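Local coordinates for protein esterase A (Caulobacter crescentus, PDB 5GKV) that probably acts as a serine hydrolase with esterase activity, related to penicillin-binding proteins and beta-lactamases, at residues A[76-81]-A[271-276]; A[93-98]-A[291-296]; A[99-104]-A[297-302]; A[255-260]-A[265-270]. All blocks are in the same frame, centred on the assembly; numbering follows the deposited sequence. Where two conformers were deposited one is given.

Contact 1: A[76-81]-A[271-276]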
loop_
_atom_site.group_PDB
_atom_site.type_symbol
_atom_site.label_atom_id
_atom_site.label_comp_id
_atom_site.label_asym_id
_atom_site.label_seq_id
_atom_site.Cartn_x
_atom_site.Cartn_y
_atom_site.Cartn_z
ATOM N N THR A 76 8.311 -9.577 3.771
ATOM C CA THR A 76 7.012 -9.691 4.437
ATOM C C THR A 76 5.916 -9.257 3.480
ATOM O O THR A 76 6.086 -8.301 2.716
ATOM C CB THR A 76 6.926 -8.840 5.739
ATOM O OG1 THR A 76 8.036 -9.150 6.593
ATOM C CG2 THR A 76 5.655 -9.149 6.523
ATOM N N ALA A 77 4.784 -9.949 3.533
ATOM C CA ALA A 77 3.591 -9.478 2.834
ATOM C C ALA A 77 3.187 -8.082 3.312
ATOM O O ALA A 77 3.089 -7.829 4.509
ATOM C CB ALA A 77 2.442 -10.465 3.054
ATOM N N LEU A 78 2.916 -7.182 2.361
ATOM C CA LEU A 78 2.626 -5.785 2.664
ATOM C C LEU A 78 1.136 -5.483 2.761
ATOM O O LEU A 78 0.768 -4.421 3.274
ATOM C CB LEU A 78 3.236 -4.868 1.587
ATOM C CG LEU A 78 4.743 -4.987 1.366
ATOM C CD1 LEU A 78 5.196 -4.059 0.194
ATOM C CD2 LEU A 78 5.533 -4.691 2.670
ATOM N N PHE A 79 0.284 -6.384 2.279
ATOM C CA PHE A 79 -1.160 -6.173 2.153
ATOM C C PHE A 79 -1.380 -4.804 1.510
ATOM O O PHE A 79 -0.700 -4.497 0.520
ATOM C CB PHE A 79 -1.826 -6.405 3.507
ATOM C CG PHE A 79 -1.677 -7.820 3.973
ATOM C CD1 PHE A 79 -2.458 -8.821 3.411
ATOM C CD2 PHE A 79 -0.709 -8.166 4.900
ATOM C CE1 PHE A 79 -2.294 -10.144 3.793
ATOM C CE2 PHE A 79 -0.543 -9.481 5.291
ATOM C CZ PHE A 79 -1.331 -10.469 4.738
ATOM N N SER A 80 -2.269 -3.961 2.040
ATOM C CA SER A 80 -2.664 -2.761 1.312
ATOM C C SER A 80 -1.583 -1.692 1.286
ATOM O O SER A 80 -1.746 -0.704 0.573
ATOM C CB SER A 80 -3.970 -2.194 1.885
ATOM O OG SER A 80 -3.992 -2.221 3.303
ATOM N N THR A 81 -0.472 -1.865 2.016
ATOM C CA THR A 81 0.640 -0.950 1.776
ATOM C C THR A 81 1.075 -1.031 0.314
ATOM O O THR A 81 1.523 -0.035 -0.268
ATOM C CB THR A 81 1.803 -1.246 2.739
ATOM O OG1 THR A 81 1.346 -1.027 4.075
ATOM C CG2 THR A 81 2.997 -0.302 2.466
ATOM N N PRO A 271 13.418 -0.906 4.289
ATOM C CA PRO A 271 14.232 0.064 3.530
ATOM C C PRO A 271 13.855 0.171 2.062
ATOM O O PRO A 271 13.981 1.252 1.471
ATOM C CB PRO A 271 15.665 -0.466 3.699
ATOM C CG PRO A 271 15.625 -1.342 4.890
ATOM C CD PRO A 271 14.261 -1.949 4.908
ATOM N N ALA A 272 13.452 -0.932 1.430
ATOM C CA ALA A 272 13.032 -0.844 0.034
ATOM C C ALA A 272 11.890 0.155 -0.123
ATOM O O ALA A 272 11.922 1.014 -1.021
ATOM C CB ALA A 272 12.631 -2.224 -0.488
ATOM N N LEU A 273 10.895 0.097 0.774
ATOM C CA LEU A 273 9.777 1.036 0.694
ATOM C C LEU A 273 10.211 2.448 1.058
ATOM O O LEU A 273 9.758 3.425 0.441
ATOM C CB LEU A 273 8.627 0.580 1.603
ATOM C CG LEU A 273 7.950 -0.720 1.146
ATOM C CD1 LEU A 273 7.081 -1.267 2.274
ATOM C CD2 LEU A 273 7.124 -0.483 -0.120
ATOM N N ALA A 274 11.082 2.584 2.056
ATOM C CA ALA A 274 11.529 3.918 2.450
ATOM C C ALA A 274 12.294 4.590 1.319
ATOM O O ALA A 274 12.159 5.802 1.103
ATOM C CB ALA A 274 12.387 3.842 3.726
ATOM N N ARG A 275 13.098 3.817 0.578
ATOM C CA ARG A 275 13.824 4.377 -0.555
ATOM C C ARG A 275 12.872 4.766 -1.681
ATOM O O ARG A 275 13.003 5.850 -2.258
ATOM C CB ARG A 275 14.875 3.377 -1.047
ATOM C CG ARG A 275 15.979 3.108 -0.032
ATOM C CD ARG A 275 16.990 2.079 -0.536
ATOM N NE ARG A 275 17.562 2.490 -1.806
ATOM C CZ ARG A 275 18.005 1.649 -2.741
ATOM N NH1 ARG A 275 17.941 0.334 -2.546
ATOM N NH2 ARG A 275 18.501 2.124 -3.881
ATOM N N LEU A 276 11.896 3.904 -1.991
ATOM C CA LEU A 276 10.959 4.206 -3.069
ATOM C C LEU A 276 10.131 5.444 -2.744
ATOM O O LEU A 276 10.033 6.373 -3.560
ATOM C CB LEU A 276 10.059 2.994 -3.350
ATOM C CG LEU A 276 9.051 3.183 -4.499
ATOM C CD1 LEU A 276 9.773 3.409 -5.818
ATOM C CD2 LEU A 276 8.131 1.990 -4.605
#
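Thr81 and Leu273 mark the nearest approach of the two backbones, their CA atoms 9.4 Å apart, so residues 76-81 and helix 271-276 meet through side chains alone. The chain leaves strand 76-77 through a turn in which Thr81 N binds Leu78 O, and runs into helix 82-95. This turn carries the Ser-Xaa-Xaa-Lys sequence, beginning at Ser80, whose serine is the nucleophile in serine beta-lactamases and penicillin-binding proteins. Ser80 is probably the equivalent residue here, and its side chain touches Tyr169.

The contact lies behind that turn, in the core. Leu78 and Leu273 reach for each other tip to tip, each with CG anti to its own carbonyl carbon (chi1 -57° and -67°). Leu273 CD1 does most of the work, sitting against both methyls of Leu78, while its CD2 meets Leu78 CD1 at 4.1 Å. Ala268 packs beside the pair, and Ala359 and Val361 of strand 356-362 touch Leu273, so the leucine tips are buried between strands and helix. Thr81 turns its methyl to the leucine and its hydroxyl to Ser346 OG; Thr81 CG2 lies 4.2 Å from Leu273 CD1.

Contact 2: A[93-98]-A[291-296]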
loop_
_atom_site.group_PDB
_atom_site.type_symbol
_atom_site.label_atom_id
_atom_site.label_comp_id
_atom_site.label_asym_id
_atom_site.label_seq_id
_atom_site.Cartn_x
_atom_site.Cartn_y
_atom_site.Cartn_z
ATOM N N LEU A 93 2.680 6.661 -15.408
ATOM C CA LEU A 93 2.027 6.671 -16.724
ATOM C C LEU A 93 1.413 8.024 -17.035
ATOM O O LEU A 93 1.493 8.501 -18.176
ATOM C CB LEU A 93 0.933 5.616 -16.821
ATOM C CG LEU A 93 1.319 4.154 -16.830
ATOM C CD1 LEU A 93 0.045 3.312 -16.992
ATOM C CD2 LEU A 93 2.292 3.894 -17.974
ATOM N N VAL A 94 0.746 8.632 -16.052
ATOM C CA VAL A 94 0.140 9.939 -16.282
ATOM C C VAL A 94 1.224 10.982 -16.534
ATOM O O VAL A 94 1.155 11.765 -17.497
ATOM C CB VAL A 94 -0.770 10.326 -15.101
ATOM C CG1 VAL A 94 -1.278 11.743 -15.261
ATOM C CG2 VAL A 94 -1.948 9.365 -15.026
ATOM N N ASP A 95 2.250 10.993 -15.685
ATOM C CA ASP A 95 3.343 11.951 -15.834
ATOM C C ASP A 95 4.014 11.829 -17.193
ATOM O O ASP A 95 4.459 12.836 -17.755
ATOM C CB ASP A 95 4.378 11.742 -14.723
ATOM C CG ASP A 95 5.478 12.812 -14.719
ATOM O OD1 ASP A 95 5.161 14.019 -14.816
ATOM O OD2 ASP A 95 6.668 12.435 -14.605
ATOM N N GLU A 96 4.101 10.613 -17.727
ATOM C CA GLU A 96 4.691 10.369 -19.032
ATOM C C GLU A 96 3.763 10.740 -20.182
ATOM O O GLU A 96 4.169 10.621 -21.338
ATOM C CB GLU A 96 5.103 8.899 -19.167
ATOM C CG GLU A 96 6.260 8.479 -18.252
ATOM C CD GLU A 96 6.362 6.968 -18.109
ATOM O OE1 GLU A 96 5.735 6.237 -18.908
ATOM O OE2 GLU A 96 7.062 6.506 -17.185
ATOM N N GLY A 97 2.540 11.182 -19.899
ATOM C CA GLY A 97 1.602 11.530 -20.953
ATOM C C GLY A 97 0.960 10.363 -21.668
ATOM O O GLY A 97 0.433 10.542 -22.764
ATOM N N ARG A 98 0.977 9.169 -21.085
ATOM C CA ARG A 98 0.346 8.006 -21.693
ATOM C C ARG A 98 -1.080 7.786 -21.194
ATOM O O ARG A 98 -1.767 6.896 -21.694
ATOM C CB ARG A 98 1.187 6.756 -21.427
ATOM C CG ARG A 98 2.618 6.843 -21.951
ATOM C CD ARG A 98 3.311 5.492 -21.865
ATOM N NE ARG A 98 2.772 4.612 -22.896
ATOM C CZ ARG A 98 3.084 3.324 -23.030
ATOM N NH1 ARG A 98 3.945 2.736 -22.191
ATOM N NH2 ARG A 98 2.532 2.612 -24.013
ATOM N N LEU A 291 12.408 8.953 -11.440
ATOM C CA LEU A 291 11.249 8.075 -11.581
ATOM C C LEU A 291 10.001 8.810 -12.046
ATOM O O LEU A 291 9.123 8.194 -12.658
ATOM C CB LEU A 291 10.935 7.389 -10.245
ATOM C CG LEU A 291 12.057 6.507 -9.714
ATOM C CD1 LEU A 291 11.655 5.860 -8.408
ATOM C CD2 LEU A 291 12.386 5.462 -10.761
ATOM N N ILE A 292 9.908 10.107 -11.764
ATOM C CA ILE A 292 8.708 10.900 -12.009
ATOM C C ILE A 292 9.094 12.361 -11.800
ATOM O O ILE A 292 10.040 12.652 -11.059
ATOM C CB ILE A 292 7.568 10.461 -11.066
ATOM C CG1 ILE A 292 6.259 11.185 -11.385
ATOM C CG2 ILE A 292 7.967 10.691 -9.589
ATOM C CD1 ILE A 292 5.029 10.570 -10.712
ATOM N N THR A 293 8.389 13.291 -12.450
ATOM C CA THR A 293 8.673 14.709 -12.245
ATOM C C THR A 293 7.977 15.241 -10.997
ATOM O O THR A 293 6.999 14.658 -10.517
ATOM C CB THR A 293 8.226 15.532 -13.460
ATOM O OG1 THR A 293 6.796 15.702 -13.439
ATOM C CG2 THR A 293 8.660 14.859 -14.755
ATOM N N PRO A 294 8.461 16.360 -10.449
ATOM C CA PRO A 294 7.722 17.008 -9.347
ATOM C C PRO A 294 6.275 17.308 -9.689
ATOM O O PRO A 294 5.379 17.119 -8.852
ATOM C CB PRO A 294 8.527 18.291 -9.102
ATOM C CG PRO A 294 9.944 17.928 -9.519
ATOM C CD PRO A 294 9.801 16.948 -10.662
ATOM N N ALA A 295 6.021 17.777 -10.911
ATOM C CA ALA A 295 4.646 17.992 -11.347
ATOM C C ALA A 295 3.833 16.706 -11.249
ATOM O O ALA A 295 2.681 16.727 -10.792
ATOM C CB ALA A 295 4.632 18.535 -12.771
ATOM N N GLY A 296 4.428 15.579 -11.661
ATOM C CA GLY A 296 3.721 14.308 -11.617
ATOM C C GLY A 296 3.407 13.860 -10.201
ATOM O O GLY A 296 2.328 13.314 -9.937
HETATM O O HOH W 1 7.847 8.641 -15.139
#
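Asp95, in the last turn of helix 82-95, reaches across to Thr293, the N-cap residue of helix 294-301; the contact joins the C-terminal end of one helix to the N-terminal end of another. With CG anti to the backbone N (chi1 -174°), the Asp95 carboxylate is held out over the start of the second helix and engages Thr293 twice. Thr293 OG1 donates to Asp95 OD1 at 2.7 Å, on the syn side but 30° out of the carboxylate plane. Thr293 N gives a nearly straight bond to Asp95 OD2 over 2.9 Å, arriving from above that plane. Both oxygens are thus gripped by one residue, which fixes the rotation of the group, and the adjacent helix N-terminus would probably stabilise its negative charge. Ile292 lines the same side chain, its CG1 3.5 Å from Asp95 OD2.

Glu96 comes next and is tied across only through water: water 1 donates to Glu96 OE2 and to Leu291 O, a carbonyl that also accepts from Arg92 NE. At Gly97 helix 82-95 ends in a Schellman motif, with positive phi and two bonds back into the last turn: Gly97 N to Val94 O, and Arg98 N to Leu93 O. On the opposing segment Thr293 OG1 has a second role, accepting from Gly296 N at 3.0 Å and so capping helix 294-301. Gly296, with no side chain of its own, brings its CA to 3.5 Å from Asp95 OD1.

Contact 3: A[99-104]-A[297-302]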
loop_
_atom_site.group_PDB
_atom_site.type_symbol
_atom_site.label_atom_id
_atom_site.label_comp_id
_atom_site.label_asym_id
_atom_site.label_seq_id
_atom_site.Cartn_x
_atom_site.Cartn_y
_atom_site.Cartn_z
ATOM N N LEU A 99 -1.525 8.583 -20.234
ATOM C CA LEU A 99 -2.773 8.426 -19.497
ATOM C C LEU A 99 -3.008 9.754 -18.810
ATOM O O LEU A 99 -2.054 10.488 -18.549
ATOM C CB LEU A 99 -2.674 7.286 -18.465
ATOM C CG LEU A 99 -3.907 6.839 -17.666
ATOM C CD1 LEU A 99 -4.884 6.129 -18.581
ATOM C CD2 LEU A 99 -3.486 5.925 -16.498
ATOM N N ALA A 100 -4.270 10.077 -18.553
ATOM C CA ALA A 100 -4.613 11.303 -17.847
ATOM C C ALA A 100 -5.530 10.945 -16.693
ATOM O O ALA A 100 -6.346 10.028 -16.812
ATOM C CB ALA A 100 -5.286 12.332 -18.766
ATOM N N TYR A 101 -5.368 11.648 -15.567
ATOM C CA TYR A 101 -6.173 11.334 -14.388
ATOM C C TYR A 101 -7.654 11.578 -14.637
ATOM O O TYR A 101 -8.498 10.900 -14.045
ATOM C CB TYR A 101 -5.700 12.147 -13.187
ATOM C CG TYR A 101 -4.527 11.517 -12.451
ATOM C CD1 TYR A 101 -4.599 10.208 -12.001
ATOM C CD2 TYR A 101 -3.362 12.235 -12.202
ATOM C CE1 TYR A 101 -3.548 9.618 -11.335
ATOM C CE2 TYR A 101 -2.274 11.645 -11.523
ATOM C CZ TYR A 101 -2.391 10.340 -11.091
ATOM O OH TYR A 101 -1.370 9.724 -10.427
ATOM N N ASP A 102 -8.004 12.532 -15.498
ATOM C CA ASP A 102 -9.414 12.800 -15.758
ATOM C C ASP A 102 -9.921 12.082 -17.006
ATOM O O ASP A 102 -11.023 12.373 -17.481
ATOM C CB ASP A 102 -9.661 14.314 -15.848
ATOM C CG ASP A 102 -8.929 14.967 -17.016
ATOM O OD1 ASP A 102 -8.125 14.286 -17.698
ATOM O OD2 ASP A 102 -9.159 16.173 -17.244
ATOM N N GLN A 103 -9.135 11.154 -17.537
ATOM C CA GLN A 103 -9.541 10.308 -18.647
ATOM C C GLN A 103 -10.503 9.228 -18.160
ATOM O O GLN A 103 -10.308 8.644 -17.093
ATOM C CB GLN A 103 -8.295 9.676 -19.273
ATOM C CG GLN A 103 -8.497 8.802 -20.475
ATOM C CD GLN A 103 -7.165 8.404 -21.067
ATOM O OE1 GLN A 103 -6.107 8.763 -20.534
ATOM N NE2 GLN A 103 -7.199 7.659 -22.166
ATOM N N ALA A 104 -11.551 8.973 -18.947
ATOM C CA ALA A 104 -12.482 7.894 -18.638
ATOM C C ALA A 104 -11.778 6.544 -18.671
ATOM O O ALA A 104 -11.054 6.225 -19.625
ATOM C CB ALA A 104 -13.656 7.900 -19.625
ATOM N N ILE A 297 4.334 14.101 -9.263
ATOM C CA ILE A 297 4.064 13.801 -7.857
ATOM C C ILE A 297 2.903 14.643 -7.351
ATOM O O ILE A 297 1.968 14.132 -6.726
ATOM C CB ILE A 297 5.324 14.020 -7.002
ATOM C CG1 ILE A 297 6.446 13.092 -7.482
ATOM C CG2 ILE A 297 4.993 13.780 -5.514
ATOM C CD1 ILE A 297 7.777 13.348 -6.816
ATOM N N LYS A 298 2.942 15.950 -7.621
ATOM C CA LYS A 298 1.877 16.840 -7.169
ATOM C C LYS A 298 0.517 16.428 -7.736
ATOM O O LYS A 298 -0.497 16.461 -7.028
ATOM C CB LYS A 298 2.215 18.280 -7.560
ATOM C CG LYS A 298 1.219 19.301 -7.055
ATOM C CD LYS A 298 1.567 20.705 -7.548
ATOM C CE LYS A 298 0.466 21.702 -7.172
ATOM N NZ LYS A 298 0.691 23.046 -7.778
ATOM N N ALA A 299 0.471 16.023 -9.007
ATOM C CA ALA A 299 -0.814 15.642 -9.594
ATOM C C ALA A 299 -1.373 14.383 -8.933
ATOM O O ALA A 299 -2.588 14.274 -8.707
ATOM C CB ALA A 299 -0.666 15.442 -11.103
ATOM N N ALA A 300 -0.497 13.422 -8.617
ATOM C CA ALA A 300 -0.933 12.157 -8.025
ATOM C C ALA A 300 -1.420 12.320 -6.592
ATOM O O ALA A 300 -2.273 11.548 -6.144
ATOM C CB ALA A 300 0.202 11.134 -8.040
ATOM N N THR A 301 -0.876 13.268 -5.840
ATOM C CA THR A 301 -1.196 13.291 -4.421
ATOM C C THR A 301 -2.239 14.337 -4.052
ATOM O O THR A 301 -2.662 14.372 -2.890
ATOM C CB THR A 301 0.076 13.518 -3.586
ATOM O OG1 THR A 301 0.686 14.767 -3.953
ATOM C CG2 THR A 301 1.068 12.393 -3.821
ATOM N N ALA A 302 -2.664 15.180 -4.998
ATOM C CA ALA A 302 -3.665 16.197 -4.679
ATOM C C ALA A 302 -4.943 15.548 -4.172
ATOM O O ALA A 302 -5.357 14.488 -4.651
ATOM C CB ALA A 302 -3.978 17.053 -5.908
#
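Tyr101 lays its ring obliquely against the last turn of helix 294-301, overlapping the backbone and methyls of Ala299 and Ala300. Its far end does the touching: CE2 lies 4.1 Å from Ala299 CB and 3.8 Å from Ala300 CA, while the hydroxyl oxygen OH comes as near as 3.2 Å to Ala300 CB, a tight fit. No hydrogen bond joins the two segments; between them the contact is van der Waals. Its CG stands anti to the carbonyl carbon (chi1 -84°), which carries the ring away from its own loop and onto the helix.

The loop itself is stiffened from within. Ala100 to Gln103 form a type I beta turn closed by Gln103 N to Ala100 O, and the Gln103 side chain folds back so that its OE1 accepts from Ala100 N at 3.0 Å, in the carbonyl plane. Gln103 NE2 is meanwhile bound to Asp107 OD1.

Ala91 and Val94 of helix 82-95 touch the tyrosine, and Arg304, which also binds Ala299 O, makes a cation-pi contact with the ring. Tyr101, from the loop after helix 82-95, thus packs between that helix and the distant helix 294-301 in the helical part of the beta-lactamase-like fold.

Contact 4: A[255-260]-A[265-270]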
loop_
_atom_site.group_PDB
_atom_site.type_symbol
_atom_site.label_atom_id
_atom_site.label_comp_id
_atom_site.label_asym_id
_atom_site.label_seq_id
_atom_site.Cartn_x
_atom_site.Cartn_y
_atom_site.Cartn_z
ATOM N N GLU A 255 0.865 -19.929 -4.316
ATOM C CA GLU A 255 0.226 -19.271 -5.453
ATOM C C GLU A 255 -0.172 -17.836 -5.106
ATOM O O GLU A 255 -0.053 -16.937 -5.947
ATOM C CB GLU A 255 -0.982 -20.069 -5.954
ATOM C CG GLU A 255 -1.235 -19.860 -7.468
ATOM C CD GLU A 255 -2.629 -20.278 -7.921
ATOM O OE1 GLU A 255 -3.060 -19.850 -9.021
ATOM O OE2 GLU A 255 -3.290 -21.039 -7.181
ATOM N N TRP A 256 -0.620 -17.595 -3.868
ATOM C CA TRP A 256 -0.952 -16.231 -3.469
ATOM C C TRP A 256 0.266 -15.321 -3.546
ATOM O O TRP A 256 0.137 -14.143 -3.901
ATOM C CB TRP A 256 -1.548 -16.215 -2.057
ATOM C CG TRP A 256 -2.011 -14.854 -1.620
ATOM C CD1 TRP A 256 -3.238 -14.286 -1.847
ATOM C CD2 TRP A 256 -1.251 -13.889 -0.881
ATOM N NE1 TRP A 256 -3.284 -13.027 -1.291
ATOM C CE2 TRP A 256 -2.080 -12.760 -0.691
ATOM C CE3 TRP A 256 0.051 -13.871 -0.358
ATOM C CZ2 TRP A 256 -1.651 -11.625 0.002
ATOM C CZ3 TRP A 256 0.476 -12.747 0.318
ATOM C CH2 TRP A 256 -0.372 -11.640 0.495
ATOM N N ARG A 257 1.456 -15.854 -3.252
ATOM C CA ARG A 257 2.680 -15.080 -3.435
ATOM C C ARG A 257 3.014 -14.885 -4.908
ATOM O O ARG A 257 3.443 -13.797 -5.310
ATOM C CB ARG A 257 3.836 -15.768 -2.719
ATOM C CG ARG A 257 3.632 -15.821 -1.214
ATOM C CD ARG A 257 4.735 -16.591 -0.525
ATOM N NE ARG A 257 4.405 -16.771 0.887
ATOM C CZ ARG A 257 5.056 -17.581 1.716
ATOM N NH1 ARG A 257 6.084 -18.303 1.285
ATOM N NH2 ARG A 257 4.677 -17.674 2.983
ATOM N N ARG A 258 2.821 -15.929 -5.726
ATOM C CA ARG A 258 3.310 -15.924 -7.104
ATOM C C ARG A 258 2.542 -14.944 -7.987
ATOM O O ARG A 258 3.136 -14.283 -8.851
ATOM C CB ARG A 258 3.224 -17.335 -7.710
ATOM C CG ARG A 258 4.336 -18.309 -7.313
ATOM C CD ARG A 258 4.288 -19.599 -8.170
ATOM N NE ARG A 258 3.211 -20.508 -7.763
ATOM C CZ ARG A 258 3.335 -21.461 -6.841
ATOM N NH1 ARG A 258 4.495 -21.648 -6.226
ATOM N NH2 ARG A 258 2.295 -22.233 -6.528
ATOM N N VAL A 259 1.219 -14.866 -7.820
ATOM C CA VAL A 259 0.395 -14.040 -8.702
ATOM C C VAL A 259 0.590 -12.571 -8.350
ATOM O O VAL A 259 1.326 -12.234 -7.416
ATOM C CB VAL A 259 -1.094 -14.435 -8.619
ATOM C CG1 VAL A 259 -1.296 -15.856 -9.136
ATOM C CG2 VAL A 259 -1.623 -14.294 -7.177
ATOM N N GLU A 260 -0.061 -11.684 -9.095
ATOM C CA GLU A 260 0.006 -10.252 -8.835
ATOM C C GLU A 260 -1.340 -9.796 -8.300
ATOM O O GLU A 260 -2.354 -9.916 -8.992
ATOM C CB GLU A 260 0.350 -9.475 -10.102
ATOM C CG GLU A 260 1.678 -9.843 -10.710
ATOM C CD GLU A 260 2.079 -8.848 -11.785
ATOM O OE1 GLU A 260 1.442 -7.758 -11.852
ATOM O OE2 GLU A 260 3.018 -9.161 -12.550
ATOM N N ASN A 265 -0.709 -8.051 -2.307
ATOM C CA ASN A 265 0.270 -9.135 -2.179
ATOM C C ASN A 265 1.686 -8.717 -2.558
ATOM O O ASN A 265 2.516 -9.573 -2.889
ATOM C CB ASN A 265 -0.157 -10.374 -2.979
ATOM C CG ASN A 265 0.219 -10.295 -4.441
ATOM O OD1 ASN A 265 0.251 -9.212 -5.037
ATOM N ND2 ASN A 265 0.505 -11.453 -5.039
ATOM N N GLY A 266 2.002 -7.431 -2.494
ATOM C CA GLY A 266 3.398 -7.040 -2.549
ATOM C C GLY A 266 4.185 -7.625 -1.387
ATOM O O GLY A 266 3.648 -7.882 -0.303
ATOM N N HIS A 267 5.476 -7.842 -1.626
ATOM C CA HIS A 267 6.428 -8.282 -0.613
ATOM C C HIS A 267 7.655 -7.383 -0.652
ATOM O O HIS A 267 8.195 -7.118 -1.737
ATOM C CB HIS A 267 6.854 -9.738 -0.847
ATOM C CG HIS A 267 5.788 -10.733 -0.516
ATOM N ND1 HIS A 267 4.718 -10.976 -1.353
ATOM C CD2 HIS A 267 5.615 -11.536 0.562
ATOM C CE1 HIS A 267 3.932 -11.887 -0.801
ATOM N NE2 HIS A 267 4.454 -12.246 0.358
ATOM N N ALA A 268 8.128 -6.951 0.520
ATOM C CA ALA A 268 9.243 -6.008 0.534
ATOM C C ALA A 268 9.910 -6.014 1.900
ATOM O O ALA A 268 9.383 -6.560 2.872
ATOM C CB ALA A 268 8.791 -4.590 0.193
ATOM N N THR A 269 11.058 -5.345 1.965
ATOM C CA THR A 269 11.666 -4.938 3.225
ATOM C C THR A 269 11.332 -3.474 3.493
ATOM O O THR A 269 10.952 -2.719 2.587
ATOM C CB THR A 269 13.187 -5.090 3.204
ATOM O OG1 THR A 269 13.729 -4.143 2.272
ATOM C CG2 THR A 269 13.603 -6.515 2.833
ATOM N N ALA A 270 11.478 -3.077 4.756
ATOM C CA ALA A 270 11.190 -1.688 5.114
ATOM C C ALA A 270 12.095 -0.700 4.380
ATOM O O ALA A 270 11.574 0.287 3.824
ATOM C CB ALA A 270 11.271 -1.535 6.634
HETATM O O HOH W 2 3.882 -10.817 -4.441
HETATM O O HOH W 3 3.286 -14.283 2.110
#
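Trp256 offers one ring face to Asn265, whose CB stands 3.7 Å from the centroid of the six-membered ring, a CH-pi contact displaced toward the rim. The amide of Asn265 is turned 81° from the indole plane, and the two side chains run past each other in opposite directions. The imidazole of His267 approaches the same indole rim to rim, planes 74° apart, with CE1 3.7 Å from Trp256 CZ3; neither ring covers the other's face. Arg257 crosses His267 at about a right angle, its CG 4.0 Å from CE1. Water 3 sits in plane at the imidazole edge, where it links His267 NE2 with Arg257 NE, the arginine donating.

The amide is the polar centre. Asn265 CG lies between its backbone N and carbonyl carbon (chi1 83°), which aims ND2 at the C-terminal end of helix 253-258. There ND2 donates to Trp256 O at 2.9 Å, nearly along the C=O axis, and to Val259 O at 2.6 Å, from well above that carbonyl's plane. Both acceptors lie in the amide plane, so the group is held flat and its rotation set; Asn265 OD1 completes the fixture by accepting from Ile261 N. The buried amide thus has partners at both ends.

Beyond it, strand 266-268 pairs with strands 76-77 and 206-208. Here an asparagine amide binds carbonyls at the C-terminal end of helix 253-258 and just beyond it, tying that helix through a short connection to the middle strand of a small antiparallel sheet in the beta-lactamase-like fold.

In the fold
Contacts 1 and 4 lie with centres about 10 Å apart and share the small antiparallel sheet, in which strands 76-77 and 266-268 are neighbours; Leu78 N probably bonds Gly266 O there. Contacts 2 and 3, with centres about 9 Å apart, both use helix 294-301; their centres lie 21 to 26 Å from those of the other pair, although Leu276 of contact 1 packs on Leu291 of contact 2. Helix 82-95 bridges the two regions, leading from the turn of contact 1 to the helix end of contact 2. Along the chain, contacts 1, 2 and 3 cross one another and contact 4 is nested inside all three, so early and late parts of the sequence interlock within a single beta-lactamase-type fold.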